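Local coordinates for CyaB (Pseudomonas aeruginosa, PDB 3R5G), which probably converts ATP into cyclic AMP through its class III adenylyl cyclase catalytic domain, the part of the longer membrane protein present here, at residues A47-T53 / V64-P69; N115-V121 / T133-V139; L35-Y39 / Q97-A101. All coordinates share one frame; numbering follows the deposited sequence.

Interaction 1 (A47-T53 / V64-P69); sequences ALKYGGT and VFFGDP
T53 lays its CG2 methyl over one face of the F65 ring, a CH-pi contact in which CG2 sits 3.9 Å from the ring centroid. F65 carries its ring between its own backbone N and carbonyl carbon (chi1 59°), a torsion that leans the phenyl toward T53, whose side chain is on the same face of the sheet. The two residues are an antiparallel hydrogen-bonded pair: T53 N donates to F65 O at 2.8 Å, and F65 N returns the bond to T53 O at 2.9 Å. A third bond leaves the T53 side chain, whose OG1 reaches D68 O at 2.7 Å in the carbonyl plane, on a lone pair. There the chain turns through a cis peptide bond into P69, whose CD rests against the same hydroxyl. The carboxylate of D68 is engaged elsewhere, by K8 and Y132.

Toward the helix, G52 CA covers a face of the F66 ring, 3.6 Å from its centroid, and also meets V64 CG1; having no side chain, G52 can lie this close. Y50 O approaches the F66 ring at its edge, 3.4 Å from CE1. G51, with positive phi, is the first residue to leave the helical conformation after helix 29-50, in a Schellman motif, and the chain passes directly into strand 53-58, which pairs with strand 61-66 in the ferredoxin-like core of the cyclase domain. A47 CB adds apolar contact with V64 CG2.

The backbone N, O and hydroxyl of T53 all bond to main-chain atoms, while aromatic faces take the carbon surfaces, so the helix-to-strand turn is held by directional bonds and CH-pi packing together.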
ATOM      1  N   ALA A  47      -3.545 -15.116 -11.443  1.00 13.76           N
ATOM      2  CA  ALA A  47      -4.774 -14.565 -10.923  1.00 13.97           C
ATOM      3  C   ALA A  47      -5.888 -14.654 -11.958  1.00 15.05           C
ATOM      4  O   ALA A  47      -6.991 -15.021 -11.590  1.00 15.64           O
ATOM      5  CB  ALA A  47      -4.572 -13.091 -10.515  1.00 14.84           C
ATOM      6  N   LEU A  48      -5.583 -14.381 -13.259  1.00 14.83           N
ATOM      7  CA  LEU A  48      -6.667 -14.526 -14.288  1.00 16.05           C
ATOM      8  C   LEU A  48      -7.191 -15.984 -14.352  1.00 13.24           C
ATOM      9  O   LEU A  48      -8.406 -16.208 -14.339  1.00 16.48           O
ATOM     10  CB  LEU A  48      -6.182 -14.067 -15.696  1.00 14.51           C
ATOM     11  CG  LEU A  48      -7.143 -14.338 -16.938  1.00 19.89           C
ATOM     12  CD1 LEU A  48      -8.483 -13.475 -17.012  1.00 27.50           C
ATOM     13  CD2 LEU A  48      -6.346 -14.223 -18.296  1.00 20.15           C
ATOM     14  N   LYS A  49      -6.256 -16.947 -14.329  1.00 12.84           N
ATOM     15  CA  LYS A  49      -6.604 -18.358 -14.421  1.00 14.30           C
ATOM     16  C   LYS A  49      -7.594 -18.793 -13.291  1.00 13.05           C
ATOM     17  O   LYS A  49      -8.539 -19.554 -13.454  1.00 13.25           O
ATOM     18  CB  LYS A  49      -5.343 -19.202 -14.332  1.00 17.92           C
ATOM     19  CG  LYS A  49      -5.665 -20.618 -14.118  1.00 20.19           C
ATOM     20  CD  LYS A  49      -4.383 -21.383 -13.765  1.00 32.99           C
ATOM     21  CE  LYS A  49      -3.856 -22.183 -14.952  1.00 38.71           C
ATOM     22  NZ  LYS A  49      -2.372 -22.238 -14.912  1.00 39.09           N
ATOM     23  N   TYR A  50      -7.345 -18.257 -12.079  1.00 11.57           N
ATOM     24  CA  TYR A  50      -8.151 -18.573 -10.989  1.00 11.49           C
ATOM     25  C   TYR A  50      -9.410 -17.732 -10.788  1.00  9.98           C
ATOM     26  O   TYR A  50     -10.201 -18.006  -9.875  1.00 13.22           O
ATOM     27  CB  TYR A  50      -7.279 -18.479  -9.678  1.00  9.74           C
ATOM     28  CG  TYR A  50      -6.467 -19.776  -9.489  1.00  9.17           C
ATOM     29  CD1 TYR A  50      -7.032 -20.925  -8.827  1.00  9.42           C
ATOM     30  CD2 TYR A  50      -5.151 -19.866 -10.052  1.00 10.93           C
ATOM     31  CE1 TYR A  50      -6.262 -22.105  -8.766  1.00  8.43           C
ATOM     32  CE2 TYR A  50      -4.431 -21.065  -9.989  1.00  8.14           C
ATOM     33  CZ  TYR A  50      -5.001 -22.138  -9.287  1.00 10.10           C
ATOM     34  OH  TYR A  50      -4.275 -23.310  -9.272  1.00 11.38           O
ATOM     35  N   GLY A  51      -9.562 -16.807 -11.722  1.00 11.29           N
ATOM     36  CA  GLY A  51     -10.858 -16.066 -11.707  1.00 12.69           C
ATOM     37  C   GLY A  51     -10.760 -14.832 -10.786  1.00 11.41           C
ATOM     38  O   GLY A  51     -11.792 -14.293 -10.454  1.00 16.07           O
ATOM     39  N   GLY A  52      -9.573 -14.326 -10.427  1.00 10.83           N
ATOM     40  CA  GLY A  52      -9.518 -13.200  -9.489  1.00  9.87           C
ATOM     41  C   GLY A  52      -9.618 -11.873 -10.209  1.00 11.98           C
ATOM     42  O   GLY A  52      -9.410 -11.794 -11.437  1.00 15.97           O
ATOM     43  N   THR A  53      -9.959 -10.871  -9.464  1.00 11.36           N
ATOM     44  CA  THR A  53      -9.936  -9.528  -9.979  1.00 12.20           C
ATOM     45  C   THR A  53      -8.710  -8.847  -9.478  1.00 12.96           C
ATOM     46  O   THR A  53      -8.501  -8.633  -8.271  1.00 12.91           O
ATOM     47  CB  THR A  53     -11.210  -8.757  -9.449  1.00 12.23           C
ATOM     48  OG1 THR A  53     -12.456  -9.445  -9.823  1.00 14.49           O
ATOM     49  CG2 THR A  53     -11.164  -7.233  -9.864  1.00 13.66           C
ATOM     50  N   VAL A  64      -5.420  -8.811  -5.032  1.00 10.41           N
ATOM     51  CA  VAL A  64      -6.416  -9.509  -5.863  1.00 11.39           C
ATOM     52  C   VAL A  64      -7.625  -9.723  -5.013  1.00 11.05           C
ATOM     53  O   VAL A  64      -7.474  -9.967  -3.783  1.00 12.36           O
ATOM     54  CB  VAL A  64      -5.874 -10.842  -6.378  1.00 10.07           C
ATOM     55  CG1 VAL A  64      -6.938 -11.610  -7.236  1.00 11.24           C
ATOM     56  CG2 VAL A  64      -4.496 -10.632  -7.089  1.00 11.39           C
ATOM     57  N   PHE A  65      -8.837  -9.589  -5.556  1.00  9.13           N
ATOM     58  CA  PHE A  65      -9.980  -9.972  -4.784  1.00  9.00           C
ATOM     59  C   PHE A  65     -10.929 -10.879  -5.523  1.00 11.21           C
ATOM     60  O   PHE A  65     -10.921 -10.879  -6.789  1.00 10.62           O
ATOM     61  CB  PHE A  65     -10.670  -8.762  -4.154  1.00 10.86           C
ATOM     62  CG  PHE A  65     -11.145  -7.736  -5.177  1.00 11.50           C
ATOM     63  CD1 PHE A  65     -12.420  -7.823  -5.726  1.00 13.18           C
ATOM     64  CD2 PHE A  65     -10.353  -6.680  -5.461  1.00 11.92           C
ATOM     65  CE1 PHE A  65     -12.886  -6.747  -6.614  1.00 12.58           C
ATOM     66  CE2 PHE A  65     -10.774  -5.601  -6.343  1.00 14.70           C
ATOM     67  CZ  PHE A  65     -12.043  -5.689  -6.939  1.00 15.09           C
ATOM     68  N   PHE A  66     -11.715 -11.612  -4.778  1.00  9.70           N
ATOM     69  CA  PHE A  66     -12.695 -12.553  -5.350  1.00 10.80           C
ATOM     70  C   PHE A  66     -14.060 -12.278  -4.762  1.00 11.59           C
ATOM     71  O   PHE A  66     -14.212 -12.013  -3.570  1.00 12.09           O
ATOM     72  CB  PHE A  66     -12.294 -13.998  -5.007  1.00 10.93           C
ATOM     73  CG  PHE A  66     -11.069 -14.458  -5.693  1.00 10.22           C
ATOM     74  CD1 PHE A  66     -11.128 -15.389  -6.764  1.00 11.40           C
ATOM     75  CD2 PHE A  66      -9.792 -14.021  -5.257  1.00 11.88           C
ATOM     76  CE1 PHE A  66      -9.857 -15.803  -7.347  1.00 11.28           C
ATOM     77  CE2 PHE A  66      -8.597 -14.406  -5.859  1.00  9.56           C
ATOM     78  CZ  PHE A  66      -8.617 -15.278  -6.874  1.00 10.41           C
ATOM     79  N   GLY A  67     -15.071 -12.310  -5.588  1.00  9.98           N
ATOM     80  CA  GLY A  67     -16.471 -12.114  -5.170  1.00 11.06           C
ATOM     81  C   GLY A  67     -17.074 -10.900  -5.911  1.00 11.86           C
ATOM     82  O   GLY A  67     -18.274 -10.650  -5.720  1.00 14.61           O
ATOM     83  N   ASP A  68     -16.276 -10.169  -6.640  1.00 11.21           N
ATOM     84  CA  ASP A  68     -16.787  -9.028  -7.409  1.00 13.26           C
ATOM     85  C   ASP A  68     -15.770  -8.863  -8.533  1.00 14.47           C
ATOM     86  O   ASP A  68     -14.577  -8.987  -8.286  1.00 13.06           O
ATOM     87  CB  ASP A  68     -16.891  -7.747  -6.544  1.00 14.73           C
ATOM     88  CG  ASP A  68     -17.239  -6.541  -7.414  1.00 15.04           C
ATOM     89  OD1 ASP A  68     -18.423  -6.246  -7.434  1.00 19.32           O
ATOM     90  OD2 ASP A  68     -16.371  -5.901  -8.005  1.00 16.65           O
ATOM     91  N   PRO A  69     -16.213  -8.468  -9.793  1.00 14.76           N
ATOM     92  CA  PRO A  69     -17.596  -8.205 -10.156  1.00 17.35           C
ATOM     93  C   PRO A  69     -18.514  -9.391 -10.241  1.00 18.85           C
ATOM     94  O   PRO A  69     -19.759  -9.221 -10.188  1.00 22.37           O
ATOM     95  CB  PRO A  69     -17.418  -7.604 -11.608  1.00 15.70           C
ATOM     96  CG  PRO A  69     -16.119  -6.901 -11.636  1.00 16.59           C
ATOM     97  CD  PRO A  69     -15.274  -7.925 -10.736  1.00 14.44           C
TER

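Interaction 2 (N115-V121 / T133-V139); sequences NTGYCTV and TIIGREV
The N115 amide and E138 carboxylate meet at their edges, their planes 27° apart, while G117 CA lies over one face of the carboxylate, 4.0 Å from E138 CD. N115 ND2 donates to E138 OE1 at 2.8 Å, nearly within the amide plane and on the anti lone pair. The same nitrogen also donates to the backbone E138 O at 3.0 Å, so two bonds fix the rotation of the amide; S157 binds its OD1. The bend of E138 at chi2 (-65°) turns the carboxylate back toward N115, where OE1 and the residue's own carbonyl O both accept from ND2. Water 4 joins E138 OE2 to Y118 N, and water 3 takes the E138 N-H and donates to Y118 O.

G117 is the corner where strand 109-116 gives way to strand 118-124, the first arm of a beta hairpin whose second arm, 129-135, runs through the N-cap G136 into helix 137-148. In the hairpin, T120 and I135 form an antiparallel hydrogen-bonded pair, with T120 N to I135 O at 3.0 Å and I135 N to T120 O at 2.9 Å. The next pair packs tightly, V121 CG1 3.3 Å from I134 CG2, the two side chains lying alongside each other. C119 SG touches V139 CG2 at 3.7 Å, in the first turn of the helix. L32 of the second subunit packs on T120 and I135, and E25 of that subunit accepts a hydrogen bond from R137 N.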
ATOM      1  N   ASN A 115      -8.004 -12.783   3.628  1.00  9.42           N
ATOM      2  CA  ASN A 115      -9.083 -12.696   4.572  1.00  7.87           C
ATOM      3  C   ASN A 115     -10.362 -12.649   3.806  1.00  9.89           C
ATOM      4  O   ASN A 115     -10.388 -12.172   2.654  1.00 11.44           O
ATOM      5  CB  ASN A 115      -8.906 -11.394   5.399  1.00  9.32           C
ATOM      6  CG  ASN A 115     -10.068 -11.130   6.360  1.00 12.03           C
ATOM      7  OD1 ASN A 115     -10.466 -12.031   7.124  1.00 10.98           O
ATOM      8  ND2 ASN A 115     -10.656  -9.946   6.273  1.00 12.63           N
ATOM      9  N   THR A 116     -11.467 -13.013   4.380  1.00  8.81           N
ATOM     10  CA  THR A 116     -12.796 -12.986   3.769  1.00 11.37           C
ATOM     11  C   THR A 116     -13.728 -12.207   4.685  1.00 11.93           C
ATOM     12  O   THR A 116     -13.694 -12.345   5.881  1.00 13.39           O
ATOM     13  CB  THR A 116     -13.322 -14.390   3.700  1.00 13.47           C
ATOM     14  OG1 THR A 116     -12.425 -15.225   2.955  1.00 11.40           O
ATOM     15  CG2 THR A 116     -14.798 -14.488   3.093  1.00 11.01           C
ATOM     16  N   GLY A 117     -14.498 -11.309   4.109  1.00 12.22           N
ATOM     17  CA  GLY A 117     -15.513 -10.541   4.888  1.00 11.73           C
ATOM     18  C   GLY A 117     -16.108  -9.468   3.998  1.00 13.46           C
ATOM     19  O   GLY A 117     -15.793  -9.356   2.796  1.00 13.72           O
ATOM     20  N   TYR A 118     -17.086  -8.736   4.589  1.00 14.33           N
ATOM     21  CA  TYR A 118     -17.757  -7.696   3.804  1.00 14.61           C
ATOM     22  C   TYR A 118     -16.921  -6.520   3.588  1.00 13.38           C
ATOM     23  O   TYR A 118     -16.311  -5.962   4.502  1.00 15.95           O
ATOM     24  CB  TYR A 118     -19.081  -7.310   4.569  1.00 14.24           C
ATOM     25  CG  TYR A 118     -20.117  -8.408   4.383  1.00 15.01           C
ATOM     26  CD1 TYR A 118     -20.985  -8.445   3.239  1.00 15.32           C
ATOM     27  CD2 TYR A 118     -20.285  -9.414   5.308  1.00 18.32           C
ATOM     28  CE1 TYR A 118     -21.916  -9.496   3.034  1.00 18.05           C
ATOM     29  CE2 TYR A 118     -21.239 -10.397   5.115  1.00 16.82           C
ATOM     30  CZ  TYR A 118     -22.028 -10.441   3.981  1.00 16.37           C
ATOM     31  OH  TYR A 118     -22.973 -11.474   3.822  1.00 25.62           O
ATOM     32  N   CYS A 119     -16.858  -6.087   2.322  1.00 15.95           N
ATOM     33  CA  CYS A 119     -16.037  -4.972   1.875  1.00 15.61           C
ATOM     34  C   CYS A 119     -16.860  -4.003   1.050  1.00 15.84           C
ATOM     35  O   CYS A 119     -17.860  -4.400   0.550  1.00 17.42           O
ATOM     36  CB  CYS A 119     -14.901  -5.469   0.942  1.00 16.37           C
ATOM     37  SG  CYS A 119     -13.736  -6.608   1.751  1.00 16.35           S
ATOM     38  N   THR A 120     -16.424  -2.764   0.937  1.00 14.67           N
ATOM     39  CA  THR A 120     -17.110  -1.777   0.050  1.00 16.01           C
ATOM     40  C   THR A 120     -16.349  -1.720  -1.249  1.00 17.15           C
ATOM     41  O   THR A 120     -15.102  -1.483  -1.305  1.00 16.47           O
ATOM     42  CB  THR A 120     -17.127  -0.398   0.708  1.00 18.61           C
ATOM     43  OG1 THR A 120     -17.739  -0.494   1.996  1.00 20.23           O
ATOM     44  CG2 THR A 120     -17.760   0.644  -0.220  1.00 20.89           C
ATOM     45  N   VAL A 121     -17.078  -1.885  -2.367  1.00 18.86           N
ATOM     46  CA  VAL A 121     -16.429  -1.893  -3.697  1.00 19.48           C
ATOM     47  C   VAL A 121     -17.013  -0.816  -4.598  1.00 20.48           C
ATOM     48  O   VAL A 121     -18.218  -0.632  -4.598  1.00 23.63           O
ATOM     49  CB  VAL A 121     -16.685  -3.168  -4.569  1.00 23.47           C
ATOM     50  CG1 VAL A 121     -15.509  -3.375  -5.649  1.00 22.01           C
ATOM     51  CG2 VAL A 121     -16.973  -4.328  -3.682  1.00 23.42           C
ATOM     52  N   THR A 133     -12.146  -0.346  -7.123  1.00 19.58           N
ATOM     53  CA  THR A 133     -11.280  -0.963  -6.065  1.00 19.90           C
ATOM     54  C   THR A 133     -12.121  -1.170  -4.823  1.00 16.40           C
ATOM     55  O   THR A 133     -13.339  -1.032  -4.857  1.00 15.78           O
ATOM     56  CB  THR A 133     -10.028  -0.130  -5.850  1.00 20.39           C
ATOM     57  OG1 THR A 133      -9.131  -0.722  -4.862  1.00 21.82           O
ATOM     58  CG2 THR A 133     -10.420   1.301  -5.446  1.00 23.55           C
ATOM     59  N   ILE A 134     -11.515  -1.589  -3.695  1.00 16.05           N
ATOM     60  CA  ILE A 134     -12.260  -1.975  -2.500  1.00 14.44           C
ATOM     61  C   ILE A 134     -11.580  -1.342  -1.310  1.00 14.13           C
ATOM     62  O   ILE A 134     -10.338  -1.065  -1.323  1.00 16.16           O
ATOM     63  CB  ILE A 134     -12.240  -3.554  -2.331  1.00 15.73           C
ATOM     64  CG1 ILE A 134     -10.786  -4.108  -2.378  1.00 13.79           C
ATOM     65  CG2 ILE A 134     -13.022  -4.176  -3.554  1.00 16.75           C
ATOM     66  CD1 ILE A 134     -10.718  -5.694  -1.979  1.00 19.54           C
ATOM     67  N   ILE A 135     -12.418  -1.109  -0.308  1.00 13.58           N
ATOM     68  CA  ILE A 135     -11.945  -0.559   0.971  1.00 13.72           C
ATOM     69  C   ILE A 135     -12.712  -1.194   2.138  1.00 13.99           C
ATOM     70  O   ILE A 135     -13.820  -1.750   1.983  1.00 14.91           O
ATOM     71  CB  ILE A 135     -12.129   0.977   0.964  1.00 17.10           C
ATOM     72  CG1 ILE A 135     -13.616   1.348   0.886  1.00 17.43           C
ATOM     73  CG2 ILE A 135     -11.341   1.661  -0.086  1.00 17.19           C
ATOM     74  CD1 ILE A 135     -13.902   2.950   0.941  1.00 21.37           C
ATOM     75  N   GLY A 136     -12.172  -1.079   3.368  1.00 13.97           N
ATOM     76  CA  GLY A 136     -12.876  -1.535   4.527  1.00 14.17           C
ATOM     77  C   GLY A 136     -11.925  -2.242   5.476  1.00 13.95           C
ATOM     78  O   GLY A 136     -10.742  -2.578   5.102  1.00 12.35           O
ATOM     79  N   ARG A 137     -12.359  -2.385   6.716  1.00 14.36           N
ATOM     80  CA  ARG A 137     -11.591  -3.144   7.722  1.00 16.29           C
ATOM     81  C   ARG A 137     -11.123  -4.522   7.266  1.00 13.74           C
ATOM     82  O   ARG A 137     -10.034  -4.955   7.636  1.00 14.10           O
ATOM     83  CB  ARG A 137     -12.415  -3.218   9.012  1.00 17.33           C
ATOM     84  CG  ARG A 137     -11.810  -3.851  10.197  1.00 26.68           C
ATOM     85  CD  ARG A 137     -12.824  -3.653  11.405  1.00 33.22           C
ATOM     86  NE  ARG A 137     -14.006  -4.527  11.387  1.00 44.25           N
ATOM     87  CZ  ARG A 137     -14.496  -5.157  12.475  1.00 49.46           C
ATOM     88  NH1 ARG A 137     -13.892  -5.040  13.667  1.00 50.20           N
ATOM     89  NH2 ARG A 137     -15.584  -5.932  12.381  1.00 50.21           N
ATOM     90  N   GLU A 138     -11.947  -5.208   6.480  1.00 12.77           N
ATOM     91  CA  GLU A 138     -11.666  -6.573   6.052  1.00 13.29           C
ATOM     92  C   GLU A 138     -10.606  -6.561   4.973  1.00 14.02           C
ATOM     93  O   GLU A 138      -9.772  -7.480   4.867  1.00 13.66           O
ATOM     94  CB  GLU A 138     -12.950  -7.220   5.544  1.00 11.19           C
ATOM     95  CG  GLU A 138     -14.077  -7.397   6.615  1.00 17.43           C
ATOM     96  CD  GLU A 138     -13.822  -8.330   7.753  1.00 20.01           C
ATOM     97  OE1 GLU A 138     -12.845  -9.019   7.840  1.00 18.30           O
ATOM     98  OE2 GLU A 138     -14.667  -8.307   8.691  1.00 25.80           O
ATOM     99  N   VAL A 139     -10.529  -5.472   4.199  1.00 11.02           N
ATOM    100  CA  VAL A 139      -9.429  -5.315   3.305  1.00 11.96           C
ATOM    101  C   VAL A 139      -8.105  -5.066   4.093  1.00 13.19           C
ATOM    102  O   VAL A 139      -7.055  -5.662   3.806  1.00 12.80           O
ATOM    103  CB  VAL A 139      -9.641  -4.121   2.322  1.00 11.03           C
ATOM    104  CG1 VAL A 139      -8.487  -3.985   1.378  1.00 13.86           C
ATOM    105  CG2 VAL A 139     -10.962  -4.203   1.619  1.00 15.64           C
TER
HETATM  106  O   HOH W   1     -12.100 -12.061   9.351  1.00 22.90           O
HETATM  107  O   HOH W   2     -14.422 -11.602   8.239  1.00 29.22           O
HETATM  108  O   HOH W   3     -14.452  -4.209   5.370  1.00 19.28           O
HETATM  109  O   HOH W   4     -17.309  -9.129   7.417  1.00 20.45           O
HETATM  110  O   HOH W   5     -16.292  -0.705   4.043  1.00 33.52           O

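Interaction 3 (L35-Y39 / Q97-A101); sequences LLNNY and QQWRA
L35 stands over the W99 indole where helix 29-50 meets the C-terminal end of helix 74-100. These are the two helices of the beta-alpha-beta-beta-alpha-beta (ferredoxin-like) core of the class III cyclase fold. The main interaction is CH-pi: L35 CD1 is 3.7 Å from the centroid of the five-membered ring of W99, only 5° off the normal, so the methyl sits almost directly above the centre of that ring, with the CG-CD1 bond lying flat along the face. With CG anti to the backbone N (chi1 178°), the L35 side chain is carried out over the indole and crosses it at about a right angle.

Apolar contact widens the patch. L35 CG adds to the same face, 3.7 Å from W99 CE2, while Y39 CB approaches the indole near its plane, at the edge, 4.2 Å from W99 CZ2. I104 and L108 lie against W99, F20 and L23 continue the apolar surroundings of L35, and the Y39 side chain packs on M92 and L95.

Polar groups play a lesser part and stay at packing distance. N38 directs its amide toward the pyrrole side of the indole, the two planes 80° apart and the approach oblique; Q98 OE1 is 4.3 Å from N38 ND2. On another side of helix 29-50, N37 bonds to N123 and G125 of the second subunit. W99 NE1, buried by the contact and without a hydrogen-bond partner in the model, has N38 ND2 3.9 Å away.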
ATOM      1  N   LEU A  35      12.989  -8.074 -14.096  1.00 20.59           N
ATOM      2  CA  LEU A  35      12.667  -9.064 -13.051  1.00 19.61           C
ATOM      3  C   LEU A  35      11.323  -8.730 -12.387  1.00 19.61           C
ATOM      4  O   LEU A  35      10.491  -9.613 -12.308  1.00 18.91           O
ATOM      5  CB  LEU A  35      13.767  -9.124 -12.054  1.00 21.21           C
ATOM      6  CG  LEU A  35      13.439 -10.135 -10.913  1.00 23.90           C
ATOM      7  CD1 LEU A  35      14.692 -10.709 -10.607  1.00 22.53           C
ATOM      8  CD2 LEU A  35      12.828  -9.505  -9.640  1.00 29.95           C
ATOM      9  N   LEU A  36      11.134  -7.474 -11.961  1.00 18.43           N
ATOM     10  CA  LEU A  36       9.792  -7.141 -11.389  1.00 14.69           C
ATOM     11  C   LEU A  36       8.674  -7.349 -12.427  1.00 15.72           C
ATOM     12  O   LEU A  36       7.543  -7.840 -12.100  1.00 16.39           O
ATOM     13  CB  LEU A  36       9.763  -5.699 -10.861  1.00 15.67           C
ATOM     14  CG  LEU A  36       8.445  -5.138 -10.312  1.00 19.96           C
ATOM     15  CD1 LEU A  36       7.971  -6.073  -9.134  1.00 20.29           C
ATOM     16  CD2 LEU A  36       8.687  -3.708  -9.761  1.00 20.78           C
ATOM     17  N   ASN A  37       8.795  -6.843 -13.697  1.00 15.36           N
ATOM     18  CA  ASN A  37       7.727  -6.948 -14.621  1.00 18.03           C
ATOM     19  C   ASN A  37       7.406  -8.419 -15.010  1.00 14.88           C
ATOM     20  O   ASN A  37       6.234  -8.724 -15.230  1.00 17.95           O
ATOM     21  CB  ASN A  37       7.987  -6.043 -15.878  1.00 18.38           C
ATOM     22  CG  ASN A  37       7.959  -4.561 -15.539  1.00 23.15           C
ATOM     23  OD1 ASN A  37       7.631  -4.198 -14.453  1.00 21.79           O
ATOM     24  ND2 ASN A  37       8.442  -3.707 -16.443  1.00 26.79           N
ATOM     25  N   ASN A  38       8.464  -9.235 -15.115  1.00 17.52           N
ATOM     26  CA  ASN A  38       8.283 -10.674 -15.384  1.00 18.24           C
ATOM     27  C   ASN A  38       7.438 -11.304 -14.266  1.00 16.10           C
ATOM     28  O   ASN A  38       6.455 -11.971 -14.568  1.00 17.86           O
ATOM     29  CB  ASN A  38       9.626 -11.351 -15.501  1.00 20.21           C
ATOM     30  CG  ASN A  38       9.517 -12.879 -15.716  1.00 23.67           C
ATOM     31  OD1 ASN A  38       8.725 -13.349 -16.528  1.00 32.73           O
ATOM     32  ND2 ASN A  38      10.393 -13.607 -15.073  1.00 29.96           N
ATOM     33  N   TYR A  39       7.841 -10.996 -13.058  1.00 16.31           N
ATOM     34  CA  TYR A  39       7.094 -11.468 -11.859  1.00 15.27           C
ATOM     35  C   TYR A  39       5.663 -11.008 -11.862  1.00 15.90           C
ATOM     36  O   TYR A  39       4.747 -11.795 -11.732  1.00 15.78           O
ATOM     37  CB  TYR A  39       7.799 -10.986 -10.594  1.00 15.09           C
ATOM     38  CG  TYR A  39       6.963 -11.285  -9.361  1.00 14.56           C
ATOM     39  CD1 TYR A  39       6.892 -12.603  -8.792  1.00 17.39           C
ATOM     40  CD2 TYR A  39       6.237 -10.257  -8.735  1.00 14.27           C
ATOM     41  CE1 TYR A  39       6.048 -12.881  -7.685  1.00 17.08           C
ATOM     42  CE2 TYR A  39       5.429 -10.512  -7.600  1.00 13.14           C
ATOM     43  CZ  TYR A  39       5.323 -11.843  -7.111  1.00 17.04           C
ATOM     44  OH  TYR A  39       4.555 -12.181  -6.022  1.00 16.79           O
ATOM     45  N   GLN A  97      14.326 -20.382 -10.058  1.00 22.04           N
ATOM     46  CA  GLN A  97      15.311 -21.199 -10.840  1.00 24.85           C
ATOM     47  C   GLN A  97      15.719 -20.378 -12.070  1.00 24.70           C
ATOM     48  O   GLN A  97      16.896 -20.311 -12.484  1.00 27.52           O
ATOM     49  CB  GLN A  97      14.674 -22.504 -11.339  1.00 25.61           C
ATOM     50  CG  GLN A  97      14.263 -23.523 -10.241  1.00 35.03           C
ATOM     51  CD  GLN A  97      13.206 -24.568 -10.708  1.00 41.64           C
ATOM     52  OE1 GLN A  97      13.274 -25.103 -11.840  1.00 45.53           O
ATOM     53  NE2 GLN A  97      12.226 -24.868  -9.824  1.00 41.72           N
ATOM     54  N   GLN A  98      14.759 -19.727 -12.686  1.00 22.97           N
ATOM     55  CA  GLN A  98      15.085 -18.882 -13.817  1.00 23.38           C
ATOM     56  C   GLN A  98      15.996 -17.743 -13.407  1.00 25.34           C
ATOM     57  O   GLN A  98      16.988 -17.416 -14.114  1.00 27.80           O
ATOM     58  CB  GLN A  98      13.849 -18.331 -14.527  1.00 22.21           C
ATOM     59  CG  GLN A  98      13.026 -19.401 -15.074  1.00 21.29           C
ATOM     60  CD  GLN A  98      11.751 -18.931 -15.705  1.00 26.80           C
ATOM     61  OE1 GLN A  98      11.380 -17.728 -15.617  1.00 28.63           O
ATOM     62  NE2 GLN A  98      11.084 -19.850 -16.396  1.00 22.38           N
ATOM     63  N   TRP A  99      15.679 -17.085 -12.289  1.00 24.67           N
ATOM     64  CA  TRP A  99      16.486 -15.986 -11.800  1.00 26.15           C
ATOM     65  C   TRP A  99      17.898 -16.388 -11.387  1.00 28.41           C
ATOM     66  O   TRP A  99      18.875 -15.641 -11.618  1.00 26.79           O
ATOM     67  CB  TRP A  99      15.813 -15.309 -10.603  1.00 26.23           C
ATOM     68  CG  TRP A  99      14.519 -14.652 -10.990  1.00 22.10           C
ATOM     69  CD1 TRP A  99      14.187 -14.212 -12.178  1.00 22.15           C
ATOM     70  CD2 TRP A  99      13.421 -14.358 -10.116  1.00 18.32           C
ATOM     71  NE1 TRP A  99      12.921 -13.653 -12.162  1.00 23.14           N
ATOM     72  CE2 TRP A  99      12.460 -13.732 -10.881  1.00 19.93           C
ATOM     73  CE3 TRP A  99      13.197 -14.565  -8.761  1.00 21.59           C
ATOM     74  CZ2 TRP A  99      11.201 -13.357 -10.356  1.00 22.16           C
ATOM     75  CZ3 TRP A  99      11.991 -14.186  -8.227  1.00 24.36           C
ATOM     76  CH2 TRP A  99      11.006 -13.570  -9.029  1.00 24.47           C
ATOM     77  N   ARG A 100      18.005 -17.562 -10.782  1.00 29.62           N
ATOM     78  CA  ARG A 100      19.305 -18.042 -10.315  1.00 33.02           C
ATOM     79  C   ARG A 100      20.196 -18.233 -11.563  1.00 34.51           C
ATOM     80  O   ARG A 100      21.429 -18.010 -11.489  1.00 35.43           O
ATOM     81  CB  ARG A 100      19.179 -19.314  -9.442  1.00 33.10           C
ATOM     82  CG  ARG A 100      20.522 -19.853  -8.912  1.00 37.64           C
ATOM     83  CD  ARG A 100      20.274 -20.973  -7.901  1.00 45.55           C
ATOM     84  NE  ARG A 100      21.460 -21.475  -7.192  1.00 52.69           N
ATOM     85  CZ  ARG A 100      22.384 -22.285  -7.723  1.00 56.30           C
ATOM     86  NH1 ARG A 100      22.346 -22.651  -9.013  1.00 57.32           N
ATOM     87  NH2 ARG A 100      23.378 -22.718  -6.970  1.00 58.56           N
ATOM     88  N   ALA A 101      19.583 -18.615 -12.682  1.00 34.91           N
ATOM     89  CA  ALA A 101      20.317 -18.766 -13.951  1.00 36.45           C
ATOM     90  C   ALA A 101      20.796 -17.452 -14.556  1.00 38.77           C
ATOM     91  O   ALA A 101      21.671 -17.462 -15.448  1.00 39.71           O
ATOM     92  CB  ALA A 101      19.486 -19.563 -15.008  1.00 35.60           C
TER

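From the N terminus, after strand 6-18, the chain enters helix 29-50, where interaction 3 opens and, at the helix end, interaction 1 follows. Interaction 1 closes first, once strands 53-58 and 61-66 have formed their hairpin; interaction 3 closes later, at the end of helix 74-100, and so encloses it. Interaction 2 comes next in series, joining strands 118-124 and 129-135 and the start of helix 137-148. Interactions 1 and 2 meet on the shared sheet, where F65 CD2 lies 3.6 Å from I134 CD1. Interaction 3 joins the two core helices on the opposite side of the chain's centre from interaction 2, their centres about 32 Å apart, yet both touch the second subunit.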